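Local coordinates for N-formylglutamate amidohydrolase (Ralstonia eutropha, PDB 2Q7S), which probably acts as a zinc-dependent hydrolase of the N-formylglutamate amidohydrolase family, at residues E20-C28 with I282-V290; S30-F41 with A74-N85. One frame throughout, in Å; residues are numbered along the deposited sequence. Where two conformers were deposited one is given.

Interaction 1: residues E20-C28 with I282-V290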
loop_
_atom_site.group_PDB
_atom_site.type_symbol
_atom_site.label_atom_id
_atom_site.label_comp_id
_atom_site.label_asym_id
_atom_site.label_seq_id
_atom_site.Cartn_x
_atom_site.Cartn_y
_atom_site.Cartn_z
ATOM N N GLU A 20 9.687 19.986 -1.587
ATOM C CA GLU A 20 10.141 21.324 -2.002
ATOM C C GLU A 20 11.430 21.803 -1.354
ATOM O O GLU A 20 12.182 22.569 -1.959
ATOM C CB GLU A 20 9.070 22.387 -1.795
ATOM C CG GLU A 20 8.021 22.424 -2.903
ATOM C CD GLU A 20 6.939 23.460 -2.660
ATOM O OE1 GLU A 20 7.275 24.634 -2.360
ATOM O OE2 GLU A 20 5.749 23.084 -2.774
ATOM N N GLY A 21 11.675 21.380 -0.123
ATOM C CA GLY A 21 12.892 21.739 0.566
ATOM C C GLY A 21 13.840 20.556 0.743
ATOM O O GLY A 21 13.960 19.727 -0.135
ATOM N N GLU A 22 14.524 20.516 1.883
ATOM C CA GLU A 22 15.503 19.478 2.202
ATOM C C GLU A 22 14.851 18.132 2.002
ATOM O O GLU A 22 13.732 17.926 2.476
ATOM C CB GLU A 22 15.969 19.633 3.670
ATOM C CG GLU A 22 16.499 18.353 4.368
ATOM C CD GLU A 22 16.580 18.469 5.902
ATOM O OE1 GLU A 22 15.941 19.389 6.493
ATOM O OE2 GLU A 22 17.286 17.620 6.517
ATOM N N ALA A 23 15.493 17.244 1.242
ATOM C CA ALA A 23 15.041 15.856 1.149
ATOM C C ALA A 23 15.558 15.020 2.347
ATOM O O ALA A 23 16.619 15.329 2.919
ATOM C CB ALA A 23 15.449 15.245 -0.185
ATOM N N LEU A 24 14.798 13.978 2.729
ATOM C CA LEU A 24 15.210 12.950 3.733
ATOM C C LEU A 24 14.929 11.595 3.134
ATOM O O LEU A 24 14.060 11.493 2.266
ATOM C CB LEU A 24 14.357 13.126 5.002
ATOM C CG LEU A 24 14.693 14.367 5.846
ATOM C CD1 LEU A 24 13.603 14.579 6.932
ATOM C CD2 LEU A 24 16.071 14.205 6.497
ATOM N N PRO A 25 15.606 10.528 3.591
ATOM C CA PRO A 25 15.311 9.198 3.007
ATOM C C PRO A 25 14.072 8.506 3.612
ATOM O O PRO A 25 14.168 7.431 4.231
ATOM C CB PRO A 25 16.536 8.385 3.377
ATOM C CG PRO A 25 17.025 9.002 4.696
ATOM C CD PRO A 25 16.659 10.475 4.625
ATOM N N LEU A 26 12.947 9.156 3.447
ATOM C CA LEU A 26 11.635 8.650 3.797
ATOM C C LEU A 26 10.901 8.550 2.485
ATOM O O LEU A 26 10.561 9.564 1.846
ATOM C CB LEU A 26 10.947 9.618 4.738
ATOM C CG LEU A 26 9.488 9.249 5.037
ATOM C CD1 LEU A 26 9.447 8.034 5.910
ATOM C CD2 LEU A 26 8.789 10.470 5.660
ATOM N N VAL A 27 10.648 7.325 2.056
ATOM C CA VAL A 27 9.978 7.089 0.765
ATOM C C VAL A 27 8.687 6.344 1.099
ATOM O O VAL A 27 8.731 5.324 1.795
ATOM C CB VAL A 27 10.850 6.233 -0.167
ATOM C CG1 VAL A 27 10.113 5.873 -1.483
ATOM C CG2 VAL A 27 12.156 6.934 -0.431
ATOM N N CYS A 28 7.552 6.860 0.612
ATOM C CA CYS A 28 6.237 6.339 0.986
ATOM C C CYS A 28 5.448 5.985 -0.260
ATOM O O CYS A 28 5.420 6.770 -1.202
ATOM C CB CYS A 28 5.496 7.344 1.857
ATOM S SG CYS A 28 6.322 7.714 3.376
ATOM N N ILE A 282 8.198 11.438 12.337
ATOM C CA ILE A 282 8.971 10.438 11.635
ATOM C C ILE A 282 10.121 11.092 10.874
ATOM O O ILE A 282 11.181 10.528 10.838
ATOM C CB ILE A 282 8.094 9.638 10.626
ATOM C CG1 ILE A 282 7.005 8.815 11.341
ATOM C CG2 ILE A 282 8.924 8.730 9.685
ATOM C CD1 ILE A 282 6.051 8.079 10.335
ATOM N N ALA A 283 9.909 12.280 10.280
ATOM C CA ALA A 283 10.954 12.987 9.521
ATOM C C ALA A 283 12.109 13.302 10.441
ATOM O O ALA A 283 13.258 13.109 10.090
ATOM C CB ALA A 283 10.428 14.288 8.840
ATOM N N GLU A 284 11.789 13.758 11.644
ATOM C CA GLU A 284 12.784 14.044 12.686
ATOM C C GLU A 284 13.591 12.784 13.108
ATOM O O GLU A 284 14.830 12.820 13.292
ATOM C CB GLU A 284 12.069 14.616 13.897
ATOM C CG GLU A 284 11.532 16.010 13.701
ATOM C CD GLU A 284 10.855 16.562 14.967
ATOM O OE1 GLU A 284 10.008 15.842 15.535
ATOM O OE2 GLU A 284 11.180 17.688 15.405
ATOM N N TYR A 285 12.878 11.686 13.277
ATOM C CA TYR A 285 13.494 10.412 13.597
ATOM C C TYR A 285 14.457 9.959 12.474
ATOM O O TYR A 285 15.592 9.620 12.732
ATOM C CB TYR A 285 12.417 9.377 13.869
ATOM C CG TYR A 285 12.981 8.022 14.172
ATOM C CD1 TYR A 285 13.298 7.644 15.467
ATOM C CD2 TYR A 285 13.240 7.137 13.141
ATOM C CE1 TYR A 285 13.844 6.404 15.707
ATOM C CE2 TYR A 285 13.777 5.925 13.373
ATOM C CZ TYR A 285 14.068 5.556 14.639
ATOM O OH TYR A 285 14.622 4.336 14.818
ATOM N N VAL A 286 13.996 10.006 11.234
ATOM C CA VAL A 286 14.824 9.716 10.064
ATOM C C VAL A 286 16.083 10.581 9.950
ATOM O O VAL A 286 17.129 10.054 9.668
ATOM C CB VAL A 286 13.932 9.798 8.790
ATOM C CG1 VAL A 286 14.728 9.918 7.497
ATOM C CG2 VAL A 286 13.041 8.597 8.789
ATOM N N ARG A 287 15.971 11.909 10.137
ATOM C CA ARG A 287 17.121 12.803 10.053
ATOM C C ARG A 287 18.128 12.459 11.110
ATOM O O ARG A 287 19.332 12.536 10.887
ATOM C CB ARG A 287 16.706 14.285 10.221
ATOM C CG ARG A 287 17.851 15.282 10.148
ATOM C CD ARG A 287 17.340 16.725 9.910
ATOM N NE ARG A 287 16.092 16.906 10.610
ATOM C CZ ARG A 287 14.961 17.348 10.079
ATOM N NH1 ARG A 287 14.881 17.767 8.823
ATOM N NH2 ARG A 287 13.904 17.419 10.844
ATOM N N ARG A 288 17.647 12.137 12.290
ATOM C CA ARG A 288 18.543 11.727 13.380
ATOM C C ARG A 288 19.183 10.340 13.215
ATOM O O ARG A 288 20.156 10.009 13.905
ATOM C CB ARG A 288 17.776 11.763 14.689
ATOM C CG ARG A 288 17.394 13.158 15.147
ATOM C CD ARG A 288 16.327 13.062 16.226
ATOM N NE ARG A 288 15.843 14.372 16.663
ATOM C CZ ARG A 288 14.678 14.581 17.279
ATOM N NH1 ARG A 288 13.867 13.564 17.580
ATOM N NH2 ARG A 288 14.318 15.822 17.606
ATOM N N GLY A 289 18.637 9.525 12.319
ATOM C CA GLY A 289 19.133 8.183 12.091
ATOM C C GLY A 289 20.126 8.084 10.955
ATOM O O GLY A 289 20.756 7.054 10.808
ATOM N N VAL A 290 20.275 9.137 10.156
ATOM C CA VAL A 290 21.203 9.120 9.016
ATOM C C VAL A 290 22.637 9.356 9.475
ATOM O O VAL A 290 22.914 10.317 10.209
ATOM C CB VAL A 290 20.849 10.195 7.948
ATOM C CG1 VAL A 290 22.010 10.352 6.925
ATOM C CG2 VAL A 290 19.545 9.849 7.247
ATOM O OXT VAL A 290 23.546 8.596 9.093
#
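Leu24 and Pro25, in the loop that leads into strand 26-30, pass the last turns of the C-terminal helix 267-289, with the CA atoms of Leu24 and Arg287 6.6 Å apart. Pro25 is the centre of an inverse gamma turn, closed by a weak bond from Leu26 N to Leu24 O, and Leu24, Pro25 and Leu26 all touch the helix around this turn. Leu24 straddles Ala283 and Arg287: its CD1 lies 3.7 Å from Ala283 CB, while CD2 rests on the CB of Arg287. Its chi1 of -72° and chi2 of 169° together turn the two methyls to the helix. The Pro25 ring slides past Val286 in the opposite direction, CD meeting Val286 CG1 at 3.5 Å, and its CG also reaches 3.7 Å from CG2 of the C-terminal residue Val290. One turn back along the helix, Leu26 crosses Ile282 at about a right angle, with CD1 on CG2. Towards the exposed side, Glu22 extends its chain across that of Arg287 and forms a salt bridge, OE1 to NH1 3.0 Å; OE2 receives a weak but straight hydrogen bond from the same NH1. The carboxylate sits at the edge of the guanidinium with the planes turned by 43°, and a bend at chi3 swings the arginine's end round to it. Leu24 CD1 covers one face of that guanidinium, so the ion pair borders the apolar patch directly. The packing thus joins the last helix to the beginning of an inner strand of the mixed sheet: Leu26 pairs with Thr71 of one neighbouring strand, Val286 and Pro25 both touch Trp167 of the other, helix 134-163 packs on Pro25, and helix 205-217 packs on Ile282.

Interaction 2: residues S30-F41 with A74-N85. With ZN (zinc ion), chain C.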
loop_
_atom_site.group_PDB
_atom_site.type_symbol
_atom_site.label_atom_id
_atom_site.label_comp_id
_atom_site.label_asym_id
_atom_site.label_seq_id
_atom_site.Cartn_x
_atom_site.Cartn_y
_atom_site.Cartn_z
ATOM N N SER A 30 1.593 4.550 -1.835
ATOM C CA SER A 30 0.170 4.223 -1.699
ATOM C C SER A 30 -0.176 3.443 -3.004
ATOM O O SER A 30 -0.628 4.029 -4.030
ATOM C CB SER A 30 -0.659 5.504 -1.508
ATOM O OG SER A 30 -2.074 5.329 -1.462
ATOM N N PRO A 31 -0.045 2.110 -2.957
ATOM C CA PRO A 31 -0.300 1.293 -4.176
ATOM C C PRO A 31 -1.775 1.063 -4.546
ATOM O O PRO A 31 -2.070 0.597 -5.637
ATOM C CB PRO A 31 0.356 -0.047 -3.833
ATOM C CG PRO A 31 0.297 -0.106 -2.349
ATOM C CD PRO A 31 0.416 1.288 -1.820
ATOM N N HIS A 32 -2.671 1.307 -3.599
ATOM C CA HIS A 32 -4.038 0.894 -3.684
ATOM C C HIS A 32 -5.064 1.977 -3.791
ATOM O O HIS A 32 -6.236 1.667 -3.832
ATOM C CB HIS A 32 -4.316 0.017 -2.490
ATOM C CG HIS A 32 -3.598 -1.281 -2.555
ATOM N ND1 HIS A 32 -3.434 -2.096 -1.468
ATOM C CD2 HIS A 32 -2.990 -1.907 -3.595
ATOM C CE1 HIS A 32 -2.762 -3.177 -1.830
ATOM N NE2 HIS A 32 -2.491 -3.094 -3.120
ATOM N N SER A 33 -4.607 3.238 -3.849
ATOM C CA SER A 33 -5.469 4.393 -3.826
ATOM C C SER A 33 -5.960 4.856 -5.199
ATOM O O SER A 33 -6.726 5.819 -5.272
ATOM C CB SER A 33 -4.826 5.564 -3.075
ATOM O OG SER A 33 -3.519 5.886 -3.536
ATOM N N GLY A 34 -5.548 4.172 -6.258
ATOM C CA GLY A 34 -5.953 4.548 -7.587
ATOM C C GLY A 34 -7.413 4.309 -7.885
ATOM O O GLY A 34 -7.937 3.241 -7.579
ATOM N N THR A 35 -8.056 5.307 -8.503
ATOM C CA THR A 35 -9.494 5.278 -8.813
ATOM C C THR A 35 -9.810 5.533 -10.303
ATOM O O THR A 35 -10.974 5.685 -10.670
ATOM C CB THR A 35 -10.230 6.356 -8.050
ATOM O OG1 THR A 35 -9.652 7.612 -8.403
ATOM C CG2 THR A 35 -10.142 6.132 -6.521
ATOM N N PHE A 36 -8.786 5.558 -11.158
ATOM C CA PHE A 36 -8.979 5.750 -12.607
ATOM C C PHE A 36 -8.996 4.388 -13.297
ATOM O O PHE A 36 -7.949 3.811 -13.527
ATOM C CB PHE A 36 -7.890 6.652 -13.215
ATOM C CG PHE A 36 -7.839 8.053 -12.626
ATOM C CD1 PHE A 36 -7.057 8.338 -11.521
ATOM C CD2 PHE A 36 -8.581 9.082 -13.196
ATOM C CE1 PHE A 36 -7.004 9.631 -10.977
ATOM C CE2 PHE A 36 -8.539 10.396 -12.662
ATOM C CZ PHE A 36 -7.756 10.672 -11.563
ATOM N N TYR A 37 -10.192 3.912 -13.630
ATOM C CA TYR A 37 -10.419 2.580 -14.213
ATOM C C TYR A 37 -10.159 2.590 -15.751
ATOM O O TYR A 37 -10.787 3.365 -16.486
ATOM C CB TYR A 37 -11.854 2.059 -13.825
ATOM C CG TYR A 37 -11.942 1.743 -12.326
ATOM C CD1 TYR A 37 -11.937 2.779 -11.374
ATOM C CD2 TYR A 37 -11.929 0.425 -11.858
ATOM C CE1 TYR A 37 -11.946 2.510 -9.986
ATOM C CE2 TYR A 37 -11.947 0.141 -10.473
ATOM C CZ TYR A 37 -11.940 1.195 -9.545
ATOM O OH TYR A 37 -11.936 0.951 -8.178
ATOM N N PRO A 38 -9.186 1.785 -16.221
ATOM C CA PRO A 38 -8.933 1.614 -17.653
ATOM C C PRO A 38 -10.128 1.124 -18.486
ATOM O O PRO A 38 -10.857 0.232 -18.062
ATOM C CB PRO A 38 -7.810 0.583 -17.682
ATOM C CG PRO A 38 -7.118 0.768 -16.423
ATOM C CD PRO A 38 -8.197 1.028 -15.440
ATOM N N ALA A 39 -10.278 1.696 -19.677
ATOM C CA ALA A 39 -11.345 1.322 -20.599
ATOM C C ALA A 39 -11.296 -0.172 -20.926
ATOM O O ALA A 39 -12.323 -0.796 -21.157
ATOM C CB ALA A 39 -11.260 2.176 -21.883
ATOM N N ASP A 40 -10.106 -0.756 -20.926
ATOM C CA ASP A 40 -9.947 -2.160 -21.366
ATOM C C ASP A 40 -10.112 -3.199 -20.248
ATOM O O ASP A 40 -9.774 -4.376 -20.423
ATOM C CB ASP A 40 -8.608 -2.351 -22.084
ATOM C CG ASP A 40 -7.404 -2.023 -21.196
ATOM O OD1 ASP A 40 -7.530 -2.027 -19.953
ATOM O OD2 ASP A 40 -6.329 -1.749 -21.759
ATOM N N PHE A 41 -10.658 -2.768 -19.116
ATOM C CA PHE A 41 -10.923 -3.664 -17.990
ATOM C C PHE A 41 -11.661 -4.918 -18.463
ATOM O O PHE A 41 -11.233 -6.032 -18.195
ATOM C CB PHE A 41 -11.735 -2.915 -16.902
ATOM C CG PHE A 41 -11.432 -3.355 -15.492
ATOM C CD1 PHE A 41 -11.364 -4.700 -15.159
ATOM C CD2 PHE A 41 -11.206 -2.413 -14.499
ATOM C CE1 PHE A 41 -11.107 -5.099 -13.884
ATOM C CE2 PHE A 41 -10.932 -2.808 -13.200
ATOM C CZ PHE A 41 -10.891 -4.158 -12.895
ATOM N N ALA A 74 2.083 7.371 -5.529
ATOM C CA ALA A 74 0.756 6.790 -5.503
ATOM C C ALA A 74 0.263 6.322 -6.876
ATOM O O ALA A 74 0.403 7.046 -7.871
ATOM C CB ALA A 74 -0.207 7.779 -4.869
ATOM N N ALA A 75 -0.337 5.125 -6.911
ATOM C CA ALA A 75 -0.962 4.568 -8.130
ATOM C C ALA A 75 -2.239 5.297 -8.567
ATOM O O ALA A 75 -3.067 5.671 -7.734
ATOM C CB ALA A 75 -1.274 3.083 -7.956
ATOM N N THR A 76 -2.415 5.508 -9.864
ATOM C CA THR A 76 -3.642 6.149 -10.358
ATOM C C THR A 76 -4.611 5.081 -10.914
ATOM O O THR A 76 -5.814 5.303 -11.023
ATOM C CB THR A 76 -3.374 7.232 -11.449
ATOM O OG1 THR A 76 -2.604 6.659 -12.479
ATOM C CG2 THR A 76 -2.613 8.462 -10.919
ATOM N N PHE A 77 -4.068 3.916 -11.241
ATOM C CA PHE A 77 -4.864 2.791 -11.695
ATOM C C PHE A 77 -5.378 2.025 -10.492
ATOM O O PHE A 77 -4.750 2.072 -9.425
ATOM C CB PHE A 77 -4.064 1.866 -12.587
ATOM C CG PHE A 77 -2.788 1.409 -11.992
ATOM C CD1 PHE A 77 -1.628 2.200 -12.132
ATOM C CD2 PHE A 77 -2.712 0.210 -11.285
ATOM C CE1 PHE A 77 -0.480 1.864 -11.561
ATOM C CE2 PHE A 77 -1.503 -0.153 -10.730
ATOM C CZ PHE A 77 -0.392 0.645 -10.879
ATOM N N PRO A 78 -6.466 1.255 -10.675
ATOM C CA PRO A 78 -7.015 0.542 -9.542
ATOM C C PRO A 78 -6.271 -0.754 -9.265
ATOM O O PRO A 78 -5.862 -1.475 -10.200
ATOM C CB PRO A 78 -8.480 0.296 -9.942
ATOM C CG PRO A 78 -8.626 0.842 -11.379
ATOM C CD PRO A 78 -7.245 0.981 -11.903
ATOM N N ARG A 79 -6.104 -1.063 -7.981
ATOM C CA ARG A 79 -5.440 -2.291 -7.589
ATOM C C ARG A 79 -6.175 -3.553 -8.021
ATOM O O ARG A 79 -5.524 -4.604 -8.122
ATOM C CB ARG A 79 -5.163 -2.322 -6.084
ATOM C CG ARG A 79 -6.344 -2.444 -5.215
ATOM C CD ARG A 79 -6.676 -3.869 -4.885
ATOM N NE ARG A 79 -5.778 -4.543 -3.962
ATOM C CZ ARG A 79 -5.924 -4.652 -2.643
ATOM N NH1 ARG A 79 -6.922 -4.070 -2.004
ATOM N NH2 ARG A 79 -5.044 -5.354 -1.950
ATOM N N VAL A 80 -7.514 -3.451 -8.201
ATOM C CA VAL A 80 -8.338 -4.542 -8.718
ATOM C C VAL A 80 -8.100 -4.789 -10.213
ATOM O O VAL A 80 -8.531 -5.815 -10.753
ATOM C CB VAL A 80 -9.846 -4.289 -8.483
ATOM C CG1 VAL A 80 -10.668 -5.394 -9.117
ATOM C CG2 VAL A 80 -10.137 -4.183 -6.979
ATOM N N TYR A 81 -7.433 -3.847 -10.876
ATOM C CA TYR A 81 -6.991 -3.997 -12.270
ATOM C C TYR A 81 -5.626 -4.663 -12.345
ATOM O O TYR A 81 -5.430 -5.681 -13.039
ATOM C CB TYR A 81 -6.961 -2.643 -12.933
ATOM C CG TYR A 81 -6.586 -2.621 -14.397
ATOM C CD1 TYR A 81 -7.484 -3.053 -15.380
ATOM C CD2 TYR A 81 -5.354 -2.120 -14.808
ATOM C CE1 TYR A 81 -7.166 -2.979 -16.730
ATOM C CE2 TYR A 81 -5.013 -2.089 -16.162
ATOM C CZ TYR A 81 -5.926 -2.484 -17.115
ATOM O OH TYR A 81 -5.606 -2.418 -18.454
ATOM N N ILE A 82 -4.662 -4.079 -11.641
ATOM C CA ILE A 82 -3.449 -4.773 -11.315
ATOM C C ILE A 82 -2.926 -4.228 -10.013
ATOM O O ILE A 82 -3.020 -3.034 -9.753
ATOM C CB ILE A 82 -2.426 -4.713 -12.457
ATOM C CG1 ILE A 82 -1.218 -5.601 -12.136
ATOM C CG2 ILE A 82 -2.065 -3.270 -12.839
ATOM C CD1 ILE A 82 -0.263 -5.834 -13.404
ATOM N N ASP A 83 -2.424 -5.116 -9.173
ATOM C CA ASP A 83 -2.086 -4.768 -7.790
ATOM C C ASP A 83 -0.576 -4.630 -7.669
ATOM O O ASP A 83 0.101 -5.650 -7.621
ATOM C CB ASP A 83 -2.543 -5.863 -6.854
ATOM C CG ASP A 83 -2.358 -5.515 -5.417
ATOM O OD1 ASP A 83 -1.550 -4.612 -5.100
ATOM O OD2 ASP A 83 -3.062 -6.134 -4.589
ATOM N N PRO A 84 -0.064 -3.383 -7.551
ATOM C CA PRO A 84 1.385 -3.238 -7.440
ATOM C C PRO A 84 2.050 -3.813 -6.194
ATOM O O PRO A 84 3.270 -3.879 -6.193
ATOM C CB PRO A 84 1.612 -1.721 -7.486
ATOM C CG PRO A 84 0.320 -1.107 -7.756
ATOM C CD PRO A 84 -0.739 -2.076 -7.489
ATOM N N ASN A 85 1.273 -4.170 -5.159
ATOM C CA ASN A 85 1.822 -4.747 -3.937
ATOM C C ASN A 85 1.950 -6.222 -4.023
ATOM O O ASN A 85 2.177 -6.895 -3.010
ATOM C CB ASN A 85 0.963 -4.394 -2.698
ATOM C CG ASN A 85 1.743 -3.599 -1.675
ATOM O OD1 ASN A 85 2.707 -2.921 -2.025
ATOM N ND2 ASN A 85 1.399 -3.759 -0.422
HETATM ZN ZN ZN C . -4.012 -1.820 0.550
HETATM O O HOH W 1 -4.436 1.523 -6.947
HETATM O O HOH W 2 -7.528 0.925 -6.306
HETATM O O HOH W 3 -3.601 7.308 -5.675
HETATM O O HOH W 4 -9.308 -0.977 -6.976
#
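His32, a zinc ligand, meets Arg79, Asp83 and Asn85 where two parallel neighbours of the central sheet, strands 26-30 and 71-75, run out into loops at the metal site. Metal binding comes first: His32 ND1 holds the zinc at 2.1 Å, and Asp55 and His172 complete the protein ligands. His32 NE2 donates to Asp83 OD1 (2.7 Å); the oxygen lies in the imidazole plane and is met on its syn side, though 35° out of the carboxylate plane. With zinc on ND1, this His-carboxylate bond fixes the ring's rotation. Asn85 N reaches the same oxygen from the opposite face of the carboxylate, closing an Asx turn. The Arg79 guanidinium stacks on one face of His32, planes 28° apart, while its NE forms a salt bridge with Asp83 OD2 and its NH1 bonds to Gly53 O. Backbone bonds tie the loops together, Ala75 N to Ser30 O and Phe36 N to Thr76 O (3.0 Å). Gly34 CA is 3.3 Å from Phe77 O, and one water accepts from Gly34 N and lies within hydrogen-bonding distance of Pro31 O and Phe77 O. Prolines and aromatics fill the outer end: Tyr81 turns its edge to the face of Phe41, and two CH-pi contacts place Pro78 CG over the Tyr37 face and Pro38 CG over that of Tyr81, 3.5 Å from the Tyr81 ring centroid.

How the interactions relate
Both contacts use the same strand, 26-30, from its two ends: interaction 1 lies at its start and interaction 2 where it runs out, their centres about 28 Å apart. Along the chain, interaction 2 is nested within the long loop that interaction 1 closes by bringing the C-terminal helix back to the sheet. Each is largely buried, yet interaction 1 sits nearer the periphery and is a modest aliphatic patch between the last helix and the loop leading into the strand, with a single ion pair on its exposed side. Interaction 2, closer to the centre of the chain, buries more than twice the surface and is rich in polar bonds, waters and stacked groups, in keeping with its place beside the zinc site.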